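Local atomic coordinates of carbohydrate deacetylase Agd3 (Neosartorya fumigata, PDB entry 6NWZ), a protein that probably removes acetyl groups from N-acetylgalactosamine units of galactosaminogalactan, a fungal exopolysaccharide, and is required for Aspergillus fumigatus biofilm formation. Residues A[271-281]-A[547-555]; A[328-337]-A[390-398]. All coordinates share one frame; numbering follows the deposited sequence.

Interaction 1. Residues A[271-281]-A[547-555]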
loop_
_atom_site.group_PDB
_atom_site.type_symbol
_atom_site.label_atom_id
_atom_site.label_comp_id
_atom_site.label_asym_id
_atom_site.label_seq_id
_atom_site.Cartn_x
_atom_site.Cartn_y
_atom_site.Cartn_z
ATOM N N PHE A 271 -9.481 4.933 29.449
ATOM C CA PHE A 271 -9.641 3.523 29.130
ATOM C C PHE A 271 -8.285 2.843 29.020
ATOM O O PHE A 271 -7.329 3.418 28.489
ATOM C CB PHE A 271 -10.426 3.315 27.830
ATOM C CG PHE A 271 -10.617 1.870 27.478
ATOM C CD1 PHE A 271 -11.514 1.085 28.187
ATOM C CD2 PHE A 271 -9.879 1.287 26.464
ATOM C CE1 PHE A 271 -11.684 -0.252 27.876
ATOM C CE2 PHE A 271 -10.041 -0.048 26.149
ATOM C CZ PHE A 271 -10.943 -0.820 26.856
ATOM N N ARG A 272 -8.216 1.617 29.541
ATOM C CA ARG A 272 -7.082 0.717 29.375
ATOM C C ARG A 272 -7.621 -0.649 28.988
ATOM O O ARG A 272 -8.472 -1.203 29.693
ATOM C CB ARG A 272 -6.244 0.610 30.655
ATOM C CG ARG A 272 -5.014 -0.284 30.526
ATOM C CD ARG A 272 -4.273 -0.374 31.849
ATOM N NE ARG A 272 -2.892 -0.831 31.703
ATOM C CZ ARG A 272 -2.468 -2.049 32.023
ATOM N NH1 ARG A 272 -3.320 -2.939 32.506
ATOM N NH2 ARG A 272 -1.191 -2.374 31.862
ATOM N N ILE A 273 -7.130 -1.188 27.871
ATOM C CA ILE A 273 -7.618 -2.455 27.334
ATOM C C ILE A 273 -7.537 -3.528 28.416
ATOM O O ILE A 273 -6.648 -3.493 29.275
ATOM C CB ILE A 273 -6.825 -2.851 26.070
ATOM C CG1 ILE A 273 -7.664 -3.760 25.167
ATOM C CG2 ILE A 273 -5.490 -3.503 26.426
ATOM C CD1 ILE A 273 -8.825 -3.045 24.505
ATOM N N THR A 274 -8.481 -4.466 28.407
ATOM C CA THR A 274 -8.547 -5.499 29.431
ATOM C C THR A 274 -8.260 -6.873 28.835
ATOM O O THR A 274 -8.113 -7.041 27.623
ATOM C CB THR A 274 -9.918 -5.501 30.119
ATOM O OG1 THR A 274 -10.927 -5.885 29.178
ATOM C CG2 THR A 274 -10.238 -4.122 30.656
ATOM N N VAL A 275 -8.177 -7.866 29.723
ATOM C CA VAL A 275 -7.962 -9.243 29.288
ATOM C C VAL A 275 -9.171 -9.756 28.514
ATOM O O VAL A 275 -9.025 -10.472 27.516
ATOM C CB VAL A 275 -7.636 -10.137 30.499
ATOM C CG1 VAL A 275 -7.736 -11.607 30.127
ATOM C CG2 VAL A 275 -6.243 -9.814 31.037
ATOM N N GLU A 276 -10.382 -9.397 28.951
ATOM C CA GLU A 276 -11.575 -9.817 28.221
ATOM C C GLU A 276 -11.600 -9.206 26.825
ATOM O O GLU A 276 -11.938 -9.884 25.846
ATOM C CB GLU A 276 -12.838 -9.438 28.999
ATOM C CG GLU A 276 -12.968 -10.088 30.377
ATOM C CD GLU A 276 -12.126 -9.406 31.451
ATOM O OE1 GLU A 276 -11.621 -8.289 31.207
ATOM O OE2 GLU A 276 -11.968 -9.992 32.543
ATOM N N ASP A 277 -11.241 -7.923 26.719
ATOM C CA ASP A 277 -11.115 -7.278 25.415
ATOM C C ASP A 277 -10.174 -8.058 24.507
ATOM O O ASP A 277 -10.508 -8.362 23.355
ATOM C CB ASP A 277 -10.610 -5.843 25.587
ATOM C CG ASP A 277 -11.685 -4.889 26.067
ATOM O OD1 ASP A 277 -12.834 -4.993 25.594
ATOM O OD2 ASP A 277 -11.374 -4.026 26.916
ATOM N N MET A 278 -8.985 -8.394 25.021
ATOM C CA MET A 278 -7.983 -9.068 24.204
ATOM C C MET A 278 -8.416 -10.477 23.812
ATOM O O MET A 278 -8.101 -10.930 22.707
ATOM C CB MET A 278 -6.640 -9.100 24.942
ATOM C CG MET A 278 -5.942 -7.739 25.055
ATOM S SD MET A 278 -5.737 -6.849 23.488
ATOM C CE MET A 278 -5.087 -8.136 22.433
ATOM N N ASN A 279 -9.138 -11.180 24.689
ATOM C CA ASN A 279 -9.664 -12.490 24.313
ATOM C C ASN A 279 -10.631 -12.378 23.142
ATOM O O ASN A 279 -10.690 -13.273 22.290
ATOM C CB ASN A 279 -10.343 -13.153 25.510
ATOM C CG ASN A 279 -9.356 -13.842 26.428
ATOM O OD1 ASN A 279 -8.324 -14.342 25.980
ATOM N ND2 ASN A 279 -9.663 -13.865 27.722
ATOM N N GLY A 280 -11.396 -11.286 23.082
ATOM C CA GLY A 280 -12.264 -11.069 21.938
ATOM C C GLY A 280 -11.487 -10.847 20.655
ATOM O O GLY A 280 -11.847 -11.376 19.598
ATOM N N ILE A 281 -10.404 -10.073 20.730
ATOM C CA ILE A 281 -9.580 -9.841 19.550
ATOM C C ILE A 281 -8.915 -11.136 19.096
ATOM O O ILE A 281 -8.844 -11.423 17.895
ATOM C CB ILE A 281 -8.545 -8.738 19.834
ATOM C CG1 ILE A 281 -9.242 -7.464 20.321
ATOM C CG2 ILE A 281 -7.705 -8.474 18.595
ATOM C CD1 ILE A 281 -10.118 -6.803 19.280
ATOM N N GLN A 547 -4.449 1.427 21.348
ATOM C CA GLN A 547 -4.978 0.372 22.211
ATOM C C GLN A 547 -6.440 0.606 22.567
ATOM O O GLN A 547 -7.209 -0.355 22.689
ATOM C CB GLN A 547 -4.127 0.256 23.481
ATOM C CG GLN A 547 -4.114 1.501 24.363
ATOM C CD GLN A 547 -5.216 1.507 25.414
ATOM O OE1 GLN A 547 -5.729 0.456 25.802
ATOM N NE2 GLN A 547 -5.581 2.696 25.880
ATOM N N ALA A 548 -6.846 1.867 22.726
ATOM C CA ALA A 548 -8.235 2.155 23.056
ATOM C C ALA A 548 -9.193 1.704 21.962
ATOM O O ALA A 548 -10.378 1.493 22.244
ATOM C CB ALA A 548 -8.410 3.651 23.326
ATOM N N ASN A 549 -8.712 1.539 20.725
ATOM C CA ASN A 549 -9.577 1.146 19.617
ATOM C C ASN A 549 -10.000 -0.317 19.675
ATOM O O ASN A 549 -10.890 -0.713 18.914
ATOM C CB ASN A 549 -8.888 1.408 18.273
ATOM C CG ASN A 549 -8.398 2.839 18.127
ATOM O OD1 ASN A 549 -7.427 3.102 17.416
ATOM N ND2 ASN A 549 -9.066 3.768 18.798
ATOM N N LEU A 550 -9.385 -1.127 20.534
ATOM C CA LEU A 550 -9.694 -2.549 20.603
ATOM C C LEU A 550 -10.814 -2.865 21.586
ATOM O O LEU A 550 -11.122 -4.044 21.791
ATOM C CB LEU A 550 -8.439 -3.347 20.981
ATOM C CG LEU A 550 -7.166 -3.159 20.148
ATOM C CD1 LEU A 550 -6.149 -4.233 20.491
ATOM C CD2 LEU A 550 -7.460 -3.172 18.665
ATOM N N ARG A 551 -11.428 -1.850 22.191
ATOM C CA ARG A 551 -12.472 -2.085 23.179
ATOM C C ARG A 551 -13.652 -2.798 22.535
ATOM O O ARG A 551 -14.283 -2.270 21.616
ATOM C CB ARG A 551 -12.931 -0.766 23.800
ATOM C CG ARG A 551 -13.817 -0.966 25.016
ATOM C CD ARG A 551 -14.690 0.241 25.284
ATOM N NE ARG A 551 -15.377 0.128 26.567
ATOM C CZ ARG A 551 -15.206 0.966 27.583
ATOM N NH1 ARG A 551 -14.384 2.000 27.465
ATOM N NH2 ARG A 551 -15.870 0.781 28.713
ATOM N N ASN A 552 -13.949 -3.999 23.021
ATOM C CA ASN A 552 -15.037 -4.811 22.478
ATOM C C ASN A 552 -15.802 -5.612 23.524
ATOM O O ASN A 552 -17.001 -5.844 23.336
ATOM C CB ASN A 552 -14.489 -5.783 21.413
ATOM C CG ASN A 552 -13.631 -6.886 22.014
ATOM O OD1 ASN A 552 -14.125 -7.970 22.329
ATOM N ND2 ASN A 552 -12.340 -6.617 22.170
ATOM N N ALA A 553 -15.170 -6.034 24.622
ATOM C CA ALA A 553 -15.807 -6.973 25.538
ATOM C C ALA A 553 -17.089 -6.414 26.137
ATOM O O ALA A 553 -18.002 -7.178 26.462
ATOM C CB ALA A 553 -14.835 -7.366 26.650
ATOM N N ASP A 554 -17.184 -5.091 26.284
ATOM C CA ASP A 554 -18.294 -4.479 27.005
ATOM C C ASP A 554 -18.979 -3.385 26.194
ATOM O O ASP A 554 -19.587 -2.483 26.776
ATOM C CB ASP A 554 -17.810 -3.912 28.343
ATOM C CG ASP A 554 -16.726 -2.853 28.177
ATOM O OD1 ASP A 554 -15.704 -3.121 27.506
ATOM O OD2 ASP A 554 -16.898 -1.744 28.721
ATOM N N VAL A 555 -18.897 -3.438 24.869
ATOM C CA VAL A 555 -19.427 -2.377 24.034
ATOM C C VAL A 555 -20.815 -2.772 23.553
ATOM O O VAL A 555 -21.197 -3.945 23.547
ATOM C CB VAL A 555 -18.501 -2.045 22.838
ATOM C CG1 VAL A 555 -17.065 -1.865 23.308
ATOM C CG2 VAL A 555 -18.596 -3.113 21.756
#
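With CG turned in between the backbone N and the carbonyl carbon, N552 (chi1 70°) sends its amide against the first turn of helix 275-289, and Q547 (chi1 62°), bent again at its second torsion, curls back to F271 and I273. The helix opens with a capping box: T274 OG1 accepts from D277 N, and D277 OD2 in return accepts from T274 N through its anti lone pair. Asp suits this place because its two oxygens can be divided. While OD2 serves the cap, OD1 reaches across to the loop, where A553 N meets it nearly along the C-O axis at 2.7 Å and N552 N comes from above the carboxylate plane at 3.0 Å. Two backbone N-H groups thus grip one oxygen and hold the carboxylate in place.

The Q547 amide spans the backbone before the helix, glutamine being able to accept and donate at once: OE1 accepts from I273 N (3.0 Å), the donor lying in the carbonyl plane, and NE2 gives to F271 O (3.2 Å) from above that carbonyl's plane.

Along one face of the F271 ring runs the extended R551, its guanidinium plane 26° from the ring. NH2 pairs with D554 OD2 at 2.7 Å, on the syn lone pair, and NH1 with D501, so the long arm is tied down at its end. Beneath, I273 CD1 packs on L550 CB at 3.6 Å, with M278 SD and I281 CD1 beside the same leucine; I273 and L550 also touch strand 252-257, M278 helix 369-375 and I281 helix 569-584. The N552 amide bridges both backbones: ND2 donates to L550 O in its own loop and, almost straight, to D277 O at 2.8 Å, an oxygen that also accepts from I281 N.

Interaction 2. Residues A[328-337]-A[390-398]. With ZN (zinc ion), chain L; NAG (2-acetamido-2-deoxy-beta-D-glucopyranose), chain B.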
loop_
_atom_site.group_PDB
_atom_site.type_symbol
_atom_site.label_atom_id
_atom_site.label_comp_id
_atom_site.label_asym_id
_atom_site.label_seq_id
_atom_site.Cartn_x
_atom_site.Cartn_y
_atom_site.Cartn_z
ATOM N N ILE A 328 8.565 4.869 35.965
ATOM C CA ILE A 328 9.180 6.157 35.663
ATOM C C ILE A 328 8.099 7.228 35.629
ATOM O O ILE A 328 7.072 7.069 34.959
ATOM C CB ILE A 328 9.946 6.094 34.333
ATOM C CG1 ILE A 328 11.035 5.025 34.402
ATOM C CG2 ILE A 328 10.549 7.448 34.001
ATOM C CD1 ILE A 328 12.009 5.233 35.535
ATOM N N GLU A 329 8.331 8.324 36.344
ATOM C CA GLU A 329 7.334 9.372 36.494
ATOM C C GLU A 329 7.986 10.733 36.310
ATOM O O GLU A 329 9.057 10.995 36.863
ATOM C CB GLU A 329 6.660 9.285 37.865
ATOM C CG GLU A 329 5.230 9.770 37.876
ATOM C CD GLU A 329 4.395 9.077 38.932
ATOM O OE1 GLU A 329 4.850 8.984 40.092
ATOM O OE2 GLU A 329 3.288 8.611 38.591
ATOM N N TYR A 330 7.330 11.595 35.535
ATOM C CA TYR A 330 7.833 12.930 35.231
ATOM C C TYR A 330 6.669 13.773 34.727
ATOM O O TYR A 330 5.589 13.257 34.428
ATOM C CB TYR A 330 8.963 12.882 34.197
ATOM C CG TYR A 330 8.580 12.141 32.936
ATOM C CD1 TYR A 330 7.950 12.795 31.884
ATOM C CD2 TYR A 330 8.831 10.780 32.804
ATOM C CE1 TYR A 330 7.588 12.115 30.733
ATOM C CE2 TYR A 330 8.473 10.094 31.661
ATOM C CZ TYR A 330 7.852 10.764 30.628
ATOM O OH TYR A 330 7.495 10.078 29.491
ATOM N N ASP A 331 6.903 15.080 34.635
ATOM C CA ASP A 331 5.924 16.004 34.076
ATOM C C ASP A 331 6.225 16.237 32.601
ATOM O O ASP A 331 7.365 16.546 32.234
ATOM C CB ASP A 331 5.925 17.333 34.832
ATOM C CG ASP A 331 5.269 17.228 36.193
ATOM O OD1 ASP A 331 5.933 16.760 37.142
ATOM O OD2 ASP A 331 4.087 17.611 36.311
ATOM N N SER A 332 5.211 16.090 31.769
ATOM C CA SER A 332 5.399 16.241 30.334
ATOM C C SER A 332 5.468 17.720 29.965
ATOM O O SER A 332 4.646 18.511 30.437
ATOM C CB SER A 332 4.266 15.562 29.577
ATOM O OG SER A 332 4.080 14.236 30.039
ATOM N N PRO A 333 6.422 18.127 29.136
ATOM C CA PRO A 333 6.477 19.519 28.696
ATOM C C PRO A 333 5.440 19.776 27.620
ATOM O O PRO A 333 4.970 18.832 26.967
ATOM C CB PRO A 333 7.902 19.654 28.145
ATOM C CG PRO A 333 8.200 18.291 27.612
ATOM C CD PRO A 333 7.501 17.318 28.540
ATOM N N PRO A 334 5.047 21.034 27.412
ATOM C CA PRO A 334 4.134 21.337 26.302
ATOM C C PRO A 334 4.736 20.902 24.974
ATOM O O PRO A 334 5.945 21.003 24.758
ATOM C CB PRO A 334 3.974 22.860 26.381
ATOM C CG PRO A 334 4.303 23.207 27.801
ATOM C CD PRO A 334 5.361 22.226 28.218
ATOM N N ASP A 335 3.878 20.404 24.086
ATOM C CA ASP A 335 4.360 19.860 22.824
ATOM C C ASP A 335 5.050 20.936 21.997
ATOM O O ASP A 335 4.572 22.068 21.890
ATOM C CB ASP A 335 3.211 19.251 22.021
ATOM C CG ASP A 335 2.504 18.144 22.768
ATOM O OD1 ASP A 335 3.188 17.392 23.495
ATOM O OD2 ASP A 335 1.266 18.037 22.644
ATOM N N THR A 336 6.192 20.573 21.423
ATOM C CA THR A 336 6.868 21.442 20.482
ATOM C C THR A 336 6.042 21.557 19.204
ATOM O O THR A 336 5.154 20.737 18.953
ATOM C CB THR A 336 8.255 20.894 20.160
ATOM O OG1 THR A 336 8.127 19.737 19.322
ATOM C CG2 THR A 336 8.982 20.505 21.440
ATOM N N PRO A 337 6.297 22.578 18.386
ATOM C CA PRO A 337 5.671 22.616 17.062
ATOM C C PRO A 337 5.991 21.347 16.289
ATOM O O PRO A 337 7.043 20.732 16.475
ATOM C CB PRO A 337 6.302 23.848 16.404
ATOM C CG PRO A 337 6.687 24.719 17.544
ATOM C CD PRO A 337 7.093 23.790 18.652
ATOM N N PHE A 390 9.684 3.068 26.340
ATOM C CA PHE A 390 9.320 2.588 27.669
ATOM C C PHE A 390 8.205 3.435 28.274
ATOM O O PHE A 390 7.135 2.920 28.613
ATOM C CB PHE A 390 10.556 2.567 28.573
ATOM C CG PHE A 390 10.339 1.870 29.889
ATOM C CD1 PHE A 390 10.032 0.521 29.936
ATOM C CD2 PHE A 390 10.458 2.564 31.082
ATOM C CE1 PHE A 390 9.836 -0.120 31.150
ATOM C CE2 PHE A 390 10.265 1.930 32.298
ATOM C CZ PHE A 390 9.953 0.588 32.331
ATOM N N THR A 391 8.426 4.743 28.395
ATOM C CA THR A 391 7.494 5.625 29.087
ATOM C C THR A 391 6.628 6.446 28.144
ATOM O O THR A 391 5.798 7.230 28.618
ATOM C CB THR A 391 8.256 6.570 30.024
ATOM O OG1 THR A 391 8.829 7.642 29.265
ATOM C CG2 THR A 391 9.368 5.822 30.721
ATOM N N HIS A 392 6.803 6.291 26.832
ATOM C CA HIS A 392 6.081 7.071 25.825
ATOM C C HIS A 392 6.441 8.555 25.892
ATOM O O HIS A 392 5.628 9.418 25.552
ATOM C CB HIS A 392 4.566 6.876 25.946
ATOM C CG HIS A 392 3.801 7.349 24.751
ATOM N ND1 HIS A 392 3.637 8.686 24.458
ATOM C CD2 HIS A 392 3.160 6.666 23.774
ATOM C CE1 HIS A 392 2.927 8.806 23.351
ATOM N NE2 HIS A 392 2.626 7.595 22.916
ATOM N N GLU A 393 7.665 8.861 26.320
ATOM C CA GLU A 393 8.121 10.244 26.369
ATOM C C GLU A 393 8.266 10.805 24.961
ATOM O O GLU A 393 8.875 10.175 24.089
ATOM C CB GLU A 393 9.456 10.348 27.109
ATOM C CG GLU A 393 10.042 11.760 27.140
ATOM C CD GLU A 393 11.414 11.815 27.789
ATOM O OE1 GLU A 393 11.969 10.741 28.099
ATOM O OE2 GLU A 393 11.940 12.932 27.991
ATOM N N GLU A 394 7.700 11.989 24.743
ATOM C CA GLU A 394 7.862 12.683 23.473
ATOM C C GLU A 394 9.305 13.144 23.319
ATOM O O GLU A 394 9.908 13.675 24.256
ATOM C CB GLU A 394 6.908 13.873 23.401
ATOM C CG GLU A 394 5.600 13.646 24.150
ATOM C CD GLU A 394 4.413 13.452 23.229
ATOM O OE1 GLU A 394 4.264 14.253 22.283
ATOM O OE2 GLU A 394 3.629 12.503 23.453
ATOM N N GLN A 395 9.861 12.940 22.127
ATOM C CA GLN A 395 11.294 13.087 21.916
ATOM C C GLN A 395 11.656 14.239 20.988
ATOM O O GLN A 395 12.819 14.349 20.589
ATOM C CB GLN A 395 11.870 11.779 21.375
ATOM C CG GLN A 395 11.496 10.569 22.205
ATOM C CD GLN A 395 12.016 9.281 21.616
ATOM O OE1 GLN A 395 12.752 9.292 20.630
ATOM N NE2 GLN A 395 11.635 8.157 22.215
ATOM N N ASN A 396 10.697 15.103 20.640
ATOM C CA ASN A 396 11.003 16.217 19.745
ATOM C C ASN A 396 12.051 17.151 20.337
ATOM O O ASN A 396 12.849 17.736 19.596
ATOM C CB ASN A 396 9.732 16.999 19.421
ATOM C CG ASN A 396 8.921 16.357 18.318
ATOM O OD1 ASN A 396 9.262 15.279 17.836
ATOM N ND2 ASN A 396 7.842 17.016 17.911
ATOM N N ASN A 397 12.064 17.300 21.667
ATOM C CA ASN A 397 12.977 18.200 22.364
ATOM C C ASN A 397 13.693 17.485 23.507
ATOM O O ASN A 397 14.277 18.141 24.375
ATOM C CB ASN A 397 12.217 19.424 22.887
ATOM C CG ASN A 397 13.129 20.600 23.226
ATOM O OD1 ASN A 397 14.296 20.642 22.841
ATOM N ND2 ASN A 397 12.579 21.568 23.951
ATOM N N ALA A 398 13.657 16.155 23.524
ATOM C CA ALA A 398 14.262 15.386 24.597
ATOM C C ALA A 398 15.773 15.282 24.403
ATOM O O ALA A 398 16.319 15.601 23.344
ATOM C CB ALA A 398 13.640 13.993 24.676
HETATM ZN ZN ZN L . 1.764 6.171 21.195
HETATM C C1 NAG B . 13.283 22.752 24.364
HETATM C C2 NAG B . 12.261 23.868 24.615
HETATM C C3 NAG B . 12.944 25.102 25.200
HETATM C C4 NAG B . 13.750 24.730 26.435
HETATM C C5 NAG B . 14.739 23.627 26.078
HETATM C C6 NAG B . 15.549 23.140 27.258
HETATM C C7 NAG B . 10.384 23.673 23.043
HETATM C C8 NAG B . 9.802 24.143 21.744
HETATM N N2 NAG B . 11.558 24.210 23.388
HETATM O O3 NAG B . 11.959 26.075 25.528
HETATM O O4 NAG B . 14.457 25.869 26.913
HETATM O O5 NAG B . 14.023 22.492 25.568
HETATM O O6 NAG B . 14.720 22.842 28.371
HETATM O O7 NAG B . 9.817 22.844 23.749
#
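Y330 OH donates to T391 OG1 at 2.8 Å, meeting it at the edge of the tyrosine ring. T391 OG1 is also bonded to E406, so the small hydroxyl links the 328-337 loop to helix 400-417. At the other end of the contact N396 ND2 gives a hydrogen bond to T336 OG1 (3.1 Å), which lies close to the plane of the asparagine amide; T336 OG1 in turn donates to P337 O, while N396 OD1 is held by G437 N. A threonine hydroxyl that both accepts and donates suits this junction.

Between them D335 OD1 and E394 OE1 stand 3.5 Å apart, their carboxylates tilted 26° to one another. Both acids bind a zinc ion, which probably explains how they can stand so close.

Packing is modest. I328 CG1 touches the edge of the F390 ring at 3.8 Å from CE2, I328 CB rests on T391 CG2, and E393 CB lies beside the Y330 hydroxyl. T336, with CG2 anti to its carbonyl carbon, presents that methyl to N397 CB (3.7 Å) and to the N-acetylglucosamine covalently linked to N397 ND2.

H392 NE2 binds another zinc ion at 2.4 Å, together with D256 and H388. This Asp-His-His set, its histidines four residues apart, resembles the metal triad of polysaccharide deacetylases of the NodB type.

Overall arrangement
Both contacts belong to the deacetylase domain, and both segments of interaction 2 fall in the chain between the two segments of interaction 1. Their centres are about 27 Å apart and their nearest atoms about 9 Å, so they do not touch; what relates them is D256, near the C-terminal end of strand 252-257. The H392 side chain of interaction 2 comes within about 3 Å of the D256 side chain at their shared zinc ion, and that of Q547 in interaction 1 approaches D256 to about 4 Å, lying about 8 Å from that same zinc. Through Q547, interaction 1 thus borders the metal site, whereas interaction 2 supplies a ligand.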